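Local coordinates for Sso-CP2 metallo-carboxypetidase (Sulfolobus solfataricus, PDB 4MMO), which probably hydrolyses peptides from their C-terminal end, as a zinc-dependent metallocarboxypeptidase of the M20 peptidase family, at residues Asn44-Lys49 / Glu145-Lys150; Leu113-His118 / Lys425-Phe430; Gly222-Val225 / Phe230-Asp233. All coordinates share one frame; numbering follows the deposited sequence.

Contact 1 (Asn44-Lys49 / Glu145-Lys150); sequences NLEKTK and EDYIEK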
loop_
_atom_site.group_PDB
_atom_site.type_symbol
_atom_site.label_atom_id
_atom_site.label_comp_id
_atom_site.label_asym_id
_atom_site.label_seq_id
_atom_site.Cartn_x
_atom_site.Cartn_y
_atom_site.Cartn_z
ATOM N N ASN A 44 30.440 7.567 30.080
ATOM C CA ASN A 44 29.200 7.246 30.780
ATOM C C ASN A 44 28.076 6.811 29.848
ATOM O O ASN A 44 27.811 7.460 28.836
ATOM C CB ASN A 44 28.733 8.457 31.590
ATOM C CG ASN A 44 29.802 8.973 32.532
ATOM O OD1 ASN A 44 30.023 8.408 33.602
ATOM N ND2 ASN A 44 30.470 10.055 32.139
ATOM N N LEU A 45 27.426 5.703 30.193
ATOM C CA LEU A 45 26.144 5.353 29.596
ATOM C C LEU A 45 25.072 6.128 30.333
ATOM O O LEU A 45 24.844 5.909 31.524
ATOM C CB LEU A 45 25.853 3.858 29.718
ATOM C CG LEU A 45 26.503 2.893 28.729
ATOM C CD1 LEU A 45 26.028 1.483 29.017
ATOM C CD2 LEU A 45 26.183 3.270 27.297
ATOM N N GLU A 46 24.422 7.041 29.622
ATOM C CA GLU A 46 23.371 7.860 30.206
ATOM C C GLU A 46 22.020 7.426 29.665
ATOM O O GLU A 46 21.855 7.208 28.463
ATOM C CB GLU A 46 23.648 9.337 29.937
ATOM C CG GLU A 46 24.821 9.853 30.761
ATOM C CD GLU A 46 25.284 11.228 30.346
ATOM O OE1 GLU A 46 24.978 11.646 29.213
ATOM O OE2 GLU A 46 25.963 11.890 31.157
ATOM N N LYS A 47 21.063 7.282 30.572
ATOM C CA LYS A 47 19.765 6.718 30.238
ATOM C C LYS A 47 18.857 7.745 29.579
ATOM O O LYS A 47 18.939 8.943 29.859
ATOM C CB LYS A 47 19.093 6.169 31.498
ATOM N N THR A 48 18.001 7.259 28.689
ATOM C CA THR A 48 16.954 8.069 28.090
ATOM C C THR A 48 15.684 7.236 28.113
ATOM O O THR A 48 15.705 6.081 28.533
ATOM C CB THR A 48 17.286 8.457 26.635
ATOM O OG1 THR A 48 17.298 7.284 25.811
ATOM C CG2 THR A 48 18.643 9.146 26.556
ATOM N N LYS A 49 14.580 7.813 27.652
ATOM C CA LYS A 49 13.321 7.083 27.574
ATOM C C LYS A 49 13.416 5.926 26.577
ATOM O O LYS A 49 12.518 5.085 26.507
ATOM C CB LYS A 49 12.186 8.025 27.177
ATOM C CG LYS A 49 11.875 9.110 28.200
ATOM C CD LYS A 49 10.674 9.937 27.763
ATOM C CE LYS A 49 10.252 10.938 28.827
ATOM N NZ LYS A 49 11.130 12.140 28.860
ATOM N N GLU A 145 16.119 14.770 22.317
ATOM C CA GLU A 145 15.860 16.130 22.777
ATOM C C GLU A 145 15.659 16.173 24.288
ATOM O O GLU A 145 16.216 17.036 24.962
ATOM C CB GLU A 145 14.643 16.726 22.071
ATOM C CG GLU A 145 14.345 18.160 22.492
ATOM C CD GLU A 145 13.204 18.779 21.713
ATOM O OE1 GLU A 145 12.673 18.113 20.800
ATOM O OE2 GLU A 145 12.839 19.934 22.017
ATOM N N ASP A 146 14.868 15.239 24.811
ATOM C CA ASP A 146 14.593 15.184 26.243
ATOM C C ASP A 146 15.888 15.076 27.033
ATOM O O ASP A 146 16.038 15.689 28.089
ATOM C CB ASP A 146 13.683 13.998 26.578
ATOM C CG ASP A 146 12.264 14.186 26.075
ATOM O OD1 ASP A 146 11.821 15.346 25.951
ATOM O OD2 ASP A 146 11.589 13.170 25.808
ATOM N N TYR A 147 16.830 14.295 26.519
ATOM C CA TYR A 147 18.124 14.166 27.168
ATOM C C TYR A 147 18.915 15.476 27.114
ATOM O O TYR A 147 19.545 15.873 28.094
ATOM C CB TYR A 147 18.939 13.046 26.529
ATOM C CG TYR A 147 20.397 13.128 26.885
ATOM C CD1 TYR A 147 20.852 12.714 28.128
ATOM C CD2 TYR A 147 21.320 13.635 25.985
ATOM C CE1 TYR A 147 22.187 12.799 28.461
ATOM C CE2 TYR A 147 22.654 13.722 26.310
ATOM C CZ TYR A 147 23.084 13.305 27.548
ATOM O OH TYR A 147 24.416 13.390 27.874
ATOM N N ILE A 148 18.882 16.147 25.968
ATOM C CA ILE A 148 19.661 17.370 25.791
ATOM C C ILE A 148 19.109 18.505 26.646
ATOM O O ILE A 148 19.871 19.273 27.232
ATOM C CB ILE A 148 19.714 17.796 24.304
ATOM C CG1 ILE A 148 20.594 16.818 23.522
ATOM C CG2 ILE A 148 20.256 19.224 24.155
ATOM C CD1 ILE A 148 20.597 17.037 22.022
ATOM N N GLU A 149 17.786 18.605 26.727
ATOM C CA GLU A 149 17.160 19.699 27.464
ATOM C C GLU A 149 17.450 19.635 28.964
ATOM O O GLU A 149 17.355 20.647 29.656
ATOM C CB GLU A 149 15.648 19.718 27.225
ATOM C CG GLU A 149 15.240 19.964 25.774
ATOM C CD GLU A 149 15.418 21.410 25.332
ATOM O OE1 GLU A 149 16.134 22.175 26.013
ATOM O OE2 GLU A 149 14.831 21.784 24.297
ATOM N N LYS A 150 17.805 18.453 29.461
ATOM C CA LYS A 150 18.108 18.283 30.883
ATOM C C LYS A 150 19.612 18.395 31.159
ATOM O O LYS A 150 20.035 18.402 32.316
ATOM C CB LYS A 150 17.569 16.939 31.391
ATOM C CG LYS A 150 18.573 15.796 31.344
ATOM C CD LYS A 150 17.930 14.452 31.663
ATOM C CE LYS A 150 18.980 13.387 31.957
ATOM N NZ LYS A 150 19.684 13.632 33.248
#
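Thr48, in the turn that follows strand 43-46, passes beside Tyr147 of helix 144-149, and their CA atoms lie 6.3 Å apart. Tyr147 carries most of the contact. Its CG is anti to the backbone N (chi1 164°), which sends the ring out from the helix toward the strand. Near the root of this side chain, the methyl CG2 of Thr48 rests 3.9 Å from Tyr147 CB. The Thr48 hydroxyl takes no part in this packing. It is bonded within its own turn, to His51 O and Gly50 N. Further out along the ring, Glu46 crosses Tyr147 at about a right angle, with its CB 4.0 Å from Tyr147 CE1. Its OE1 is modelled implausibly near the phenol oxygen, so the setting of the carboxylate, 51° from the ring plane, is doubtful. The other oxygen, OE2, forms a salt bridge with Lys154. At the solvent-exposed side, Lys49 reaches across to Asp146. The lysine chain is extended until chi4 (78°), where it bends and brings NZ to 3.3 Å from Asp146 OD2. This salt bridge is a weak one by its hydrogen-bond geometry. Tyr147 also touches Val53 of strand 53-58, and Leu45, pointing the other way from Glu46, packs on helix 24-39. Strands 43-46 and 53-58 are antiparallel neighbours joined by this turn. The arrangement is a helix packed beside the edge hairpin of a mixed sheet, part of the layered alpha/beta architecture of the M20 catalytic domain.

Contact 2 (Leu113-His118 / Lys425-Phe430); sequences LFAIKH and KHTEEF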
loop_
_atom_site.group_PDB
_atom_site.type_symbol
_atom_site.label_atom_id
_atom_site.label_comp_id
_atom_site.label_asym_id
_atom_site.label_seq_id
_atom_site.Cartn_x
_atom_site.Cartn_y
_atom_site.Cartn_z
ATOM N N LEU A 113 37.610 9.120 16.855
ATOM C CA LEU A 113 38.117 8.655 18.147
ATOM C C LEU A 113 39.620 8.414 18.107
ATOM O O LEU A 113 40.338 8.768 19.040
ATOM C CB LEU A 113 37.421 7.356 18.566
ATOM C CG LEU A 113 36.297 7.434 19.597
ATOM C CD1 LEU A 113 35.738 6.039 19.847
ATOM C CD2 LEU A 113 36.772 8.045 20.904
ATOM N N PHE A 114 40.090 7.796 17.030
ATOM C CA PHE A 114 41.502 7.487 16.904
ATOM C C PHE A 114 42.329 8.745 16.613
ATOM O O PHE A 114 43.493 8.820 16.998
ATOM C CB PHE A 114 41.726 6.402 15.850
ATOM C CG PHE A 114 41.571 5.006 16.391
ATOM C CD1 PHE A 114 42.571 4.439 17.164
ATOM C CD2 PHE A 114 40.419 4.272 16.149
ATOM C CE1 PHE A 114 42.433 3.165 17.677
ATOM C CE2 PHE A 114 40.276 2.995 16.658
ATOM C CZ PHE A 114 41.284 2.441 17.424
ATOM N N ALA A 115 41.724 9.734 15.960
ATOM C CA ALA A 115 42.388 11.021 15.764
ATOM C C ALA A 115 42.642 11.676 17.116
ATOM O O ALA A 115 43.747 12.140 17.392
ATOM C CB ALA A 115 41.551 11.934 14.884
ATOM N N ILE A 116 41.617 11.698 17.963
ATOM C CA ILE A 116 41.733 12.302 19.284
ATOM C C ILE A 116 42.814 11.588 20.084
ATOM O O ILE A 116 43.609 12.226 20.775
ATOM C CB ILE A 116 40.395 12.252 20.044
ATOM C CG1 ILE A 116 39.352 13.107 19.323
ATOM C CG2 ILE A 116 40.559 12.749 21.483
ATOM C CD1 ILE A 116 37.927 12.905 19.824
ATOM N N LYS A 117 42.835 10.264 19.978
ATOM C CA LYS A 117 43.822 9.448 20.670
ATOM C C LYS A 117 45.236 9.827 20.254
ATOM O O LYS A 117 46.125 9.963 21.094
ATOM C CB LYS A 117 43.594 7.971 20.354
ATOM C CG LYS A 117 44.559 7.031 21.053
ATOM C CD LYS A 117 44.417 5.610 20.535
ATOM C CE LYS A 117 44.993 4.609 21.518
ATOM N NZ LYS A 117 46.378 4.953 21.938
ATOM N N HIS A 118 45.439 9.974 18.951
ATOM C CA HIS A 118 46.755 10.293 18.424
ATOM C C HIS A 118 47.245 11.624 18.982
ATOM O O HIS A 118 48.374 11.725 19.461
ATOM C CB HIS A 118 46.723 10.318 16.896
ATOM C CG HIS A 118 46.472 8.976 16.282
ATOM N ND1 HIS A 118 46.331 8.791 14.922
ATOM C CD2 HIS A 118 46.337 7.752 16.842
ATOM C CE1 HIS A 118 46.118 7.512 14.674
ATOM N NE2 HIS A 118 46.116 6.858 15.822
ATOM N N LYS A 425 42.905 11.133 9.545
ATOM C CA LYS A 425 43.861 12.172 9.198
ATOM C C LYS A 425 43.179 13.538 9.093
ATOM O O LYS A 425 43.673 14.531 9.630
ATOM C CB LYS A 425 44.512 11.779 7.877
ATOM C CG LYS A 425 45.705 12.577 7.445
ATOM C CD LYS A 425 46.312 11.876 6.245
ATOM C CE LYS A 425 47.398 12.677 5.569
ATOM N NZ LYS A 425 47.873 11.950 4.358
ATOM N N HIS A 426 42.039 13.574 8.409
ATOM C CA HIS A 426 41.227 14.782 8.301
ATOM C C HIS A 426 40.843 15.313 9.677
ATOM O O HIS A 426 40.860 16.521 9.912
ATOM C CB HIS A 426 39.969 14.496 7.477
ATOM C CG HIS A 426 39.140 15.706 7.185
ATOM N ND1 HIS A 426 37.930 15.635 6.522
ATOM C CD2 HIS A 426 39.339 17.020 7.449
ATOM C CE1 HIS A 426 37.423 16.845 6.399
ATOM N NE2 HIS A 426 38.259 17.707 6.957
ATOM N N THR A 427 40.504 14.411 10.591
ATOM C CA THR A 427 40.072 14.822 11.920
ATOM C C THR A 427 41.235 15.421 12.700
ATOM O O THR A 427 41.076 16.422 13.398
ATOM C CB THR A 427 39.506 13.639 12.729
ATOM O OG1 THR A 427 38.443 13.010 11.998
ATOM C CG2 THR A 427 38.992 14.120 14.085
ATOM N N GLU A 428 42.395 14.779 12.593
ATOM C CA GLU A 428 43.611 15.250 13.248
ATOM C C GLU A 428 43.936 16.677 12.822
ATOM O O GLU A 428 44.094 17.561 13.662
ATOM C CB GLU A 428 44.785 14.322 12.925
ATOM C CG GLU A 428 44.821 13.065 13.782
ATOM C CD GLU A 428 45.828 12.033 13.297
ATOM O OE1 GLU A 428 46.293 12.128 12.142
ATOM O OE2 GLU A 428 46.148 11.113 14.074
ATOM N N GLU A 429 44.018 16.900 11.514
ATOM C CA GLU A 429 44.294 18.231 10.985
ATOM C C GLU A 429 43.214 19.218 11.404
ATOM O O GLU A 429 43.512 20.373 11.709
ATOM C CB GLU A 429 44.410 18.200 9.461
ATOM C CG GLU A 429 45.787 17.802 8.951
ATOM C CD GLU A 429 46.870 18.780 9.372
ATOM O OE1 GLU A 429 48.049 18.373 9.420
ATOM O OE2 GLU A 429 46.543 19.955 9.655
ATOM N N PHE A 430 41.961 18.767 11.435
ATOM C CA PHE A 430 40.877 19.648 11.841
ATOM C C PHE A 430 41.051 20.096 13.290
ATOM O O PHE A 430 40.855 21.266 13.606
ATOM C CB PHE A 430 39.512 18.984 11.653
ATOM C CG PHE A 430 38.420 19.627 12.456
ATOM C CD1 PHE A 430 37.900 20.858 12.082
ATOM C CD2 PHE A 430 37.928 19.015 13.598
ATOM C CE1 PHE A 430 36.903 21.463 12.828
ATOM C CE2 PHE A 430 36.934 19.616 14.349
ATOM C CZ PHE A 430 36.420 20.841 13.962
#
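Ala115 presses its single methyl onto Thr427, with CB 3.4 Å from Thr427 CB and 3.5 Å from Thr427 CG2. The threonine methyl is anti to its backbone N, while the hydroxyl stands beside that N. The methyl therefore faces the alanine, and OG1 bonds back to Ala423 O in its own helix. Glu428 packs against the same alanine, roughly at right angles to the threonine, its CG 3.6 Å from Ala115 CB. The small residue lets the backbones come close: the CA atoms of Ala115 and Glu428 are 5.1 Å apart. The short helix segments approach to 8.2 Å between axes and cross at -49°. They belong to helix 102-121, which carries the zinc ligand Asp104 in its first turn, and to the C-terminal helix 417-433. Leu113 and Ile116 turn from this interface to pack on strand 128-134, so helix 102-121 lies between the mixed sheet of the M20 catalytic domain and the C-terminal helix. Beyond the alanine, the extended Glu428 chain brings OE2 to the edge of the His118 ring. His118 ND1 donates to Glu428 OE2 at 2.5 Å, a very short bond that is bent to 140°. The ring and carboxylate planes are 51° apart. With a glutamine in place of Glu428 the charge is gone, and the bond from His118 ND1 would probably be weaker, loosening the polar tie between the helices. His118 NE2 is bonded to Glu4 OE2 of helix 3-12. Two acidic partners would be expected to favour a protonated imidazole. Phe114 O sits 3.0 Å above one face of the ring, toward its rim.

Contact 3 (Gly222-Val225 / Phe230-Asp233); sequences GGRV and FYDD
Val225 N donates to Tyr231 OH at 2.9 Å in an almost straight bond (174°). The amide lies in the plane of the tyrosine ring, at its hydroxyl edge. The two faces of that ring meet different groups. Over one lies the guanidinium of Arg224, nearly flat on the ring, with planes 19° apart. Its CZ is 4.0 Å from the ring centroid, a cation-pi stack. The arginine chain leaves the backbone extended and bends at chi3 (-106°), which folds the guanidinium back over the tyrosine. On the opposite face, Phe230 CD2 stands 3.7 Å above the ring plane, over its centre. Phe230 in turn receives Val225 on its own face. Val225 CG1 makes a CH-pi contact 3.8 Å from the Phe230 centroid, and CG2 comes to 3.7 Å from Phe230 CE2. Pro280 touches both aromatic residues, and Cys282 touches Val225. Phe230 O accepts a bond from the Gln316 side chain. This is a local closure of the long loop between helices 207-218 and 239-247, within the M20 dimerisation family region, made by a tyrosine-to-backbone hydrogen bond and a cation-pi stack.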
loop_
_atom_site.group_PDB
_atom_site.type_symbol
_atom_site.label_atom_id
_atom_site.label_comp_id
_atom_site.label_asym_id
_atom_site.label_seq_id
_atom_site.Cartn_x
_atom_site.Cartn_y
_atom_site.Cartn_z
ATOM N N GLY A 222 2.369 19.365 -9.841
ATOM C CA GLY A 222 3.794 19.642 -9.881
ATOM C C GLY A 222 4.494 19.370 -8.561
ATOM O O GLY A 222 5.724 19.375 -8.496
ATOM N N GLY A 223 3.714 19.137 -7.508
ATOM C CA GLY A 223 4.266 18.808 -6.204
ATOM C C GLY A 223 4.283 19.973 -5.227
ATOM O O GLY A 223 4.654 19.803 -4.064
ATOM N N ARG A 224 3.896 21.158 -5.688
ATOM C CA ARG A 224 3.777 22.305 -4.798
ATOM C C ARG A 224 2.722 22.009 -3.736
ATOM O O ARG A 224 1.642 21.510 -4.049
ATOM C CB ARG A 224 3.412 23.563 -5.583
ATOM C CG ARG A 224 2.854 24.690 -4.730
ATOM C CD ARG A 224 2.938 26.027 -5.446
ATOM N NE ARG A 224 3.998 26.867 -4.892
ATOM C CZ ARG A 224 3.827 27.770 -3.927
ATOM N NH1 ARG A 224 2.629 27.973 -3.391
ATOM N NH2 ARG A 224 4.864 28.477 -3.496
ATOM N N VAL A 225 3.046 22.312 -2.482
ATOM C CA VAL A 225 2.177 21.980 -1.354
ATOM C C VAL A 225 1.043 22.991 -1.240
ATOM O O VAL A 225 1.272 24.196 -1.250
ATOM C CB VAL A 225 2.977 21.934 -0.037
ATOM C CG1 VAL A 225 2.075 21.592 1.140
ATOM C CG2 VAL A 225 4.116 20.924 -0.150
ATOM N N PHE A 230 1.783 27.030 4.352
ATOM C CA PHE A 230 2.959 26.161 4.342
ATOM C C PHE A 230 4.253 26.901 3.987
ATOM O O PHE A 230 5.295 26.665 4.598
ATOM C CB PHE A 230 2.730 25.008 3.367
ATOM C CG PHE A 230 3.816 23.974 3.375
ATOM C CD1 PHE A 230 3.832 22.974 4.330
ATOM C CD2 PHE A 230 4.810 23.989 2.411
ATOM C CE1 PHE A 230 4.827 22.020 4.333
ATOM C CE2 PHE A 230 5.804 23.031 2.406
ATOM C CZ PHE A 230 5.814 22.047 3.369
ATOM N N TYR A 231 4.179 27.805 3.014
ATOM C CA TYR A 231 5.366 28.493 2.507
ATOM C C TYR A 231 5.638 29.836 3.187
ATOM O O TYR A 231 6.674 30.449 2.944
ATOM C CB TYR A 231 5.252 28.704 0.991
ATOM C CG TYR A 231 5.309 27.416 0.196
ATOM C CD1 TYR A 231 6.525 26.820 -0.109
ATOM C CD2 TYR A 231 4.146 26.793 -0.239
ATOM C CE1 TYR A 231 6.585 25.641 -0.829
ATOM C CE2 TYR A 231 4.193 25.613 -0.961
ATOM C CZ TYR A 231 5.413 25.040 -1.252
ATOM O OH TYR A 231 5.463 23.865 -1.966
ATOM N N ASP A 232 4.721 30.288 4.041
ATOM C CA ASP A 232 4.839 31.614 4.655
ATOM C C ASP A 232 6.130 31.785 5.459
ATOM O O ASP A 232 6.730 32.856 5.454
ATOM C CB ASP A 232 3.635 31.906 5.556
ATOM C CG ASP A 232 2.348 32.122 4.772
ATOM O OD1 ASP A 232 2.420 32.325 3.543
ATOM O OD2 ASP A 232 1.263 32.097 5.392
ATOM N N ASP A 233 6.550 30.728 6.146
ATOM C CA ASP A 233 7.739 30.784 6.992
ATOM C C ASP A 233 9.017 30.466 6.214
ATOM O O ASP A 233 10.113 30.523 6.770
ATOM C CB ASP A 233 7.600 29.801 8.161
ATOM C CG ASP A 233 6.720 30.334 9.280
ATOM O OD1 ASP A 233 5.807 31.139 8.999
ATOM O OD2 ASP A 233 6.944 29.946 10.445
#

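Contact 1 involves the edge strand of the mixed sheet and contact 2 a helix packed on that sheet; their centres are about 27 Å apart. Helix 24-39 links them: it takes Leu45 from one and Leu113 from the other. Contact 1 is at the surface, and its ion pair is weak and exposed. Contact 2 is partly buried and joins elements far apart in sequence. Contact 3 is also partly buried, but local, closing a short loop. Its centre is about 43 Å from that of contact 2, across the chain's centre, and it relies on a guanidinium-tyrosine stack and a CH-pi contact, where contact 2 pairs small aliphatic packing with a His-carboxylate bond.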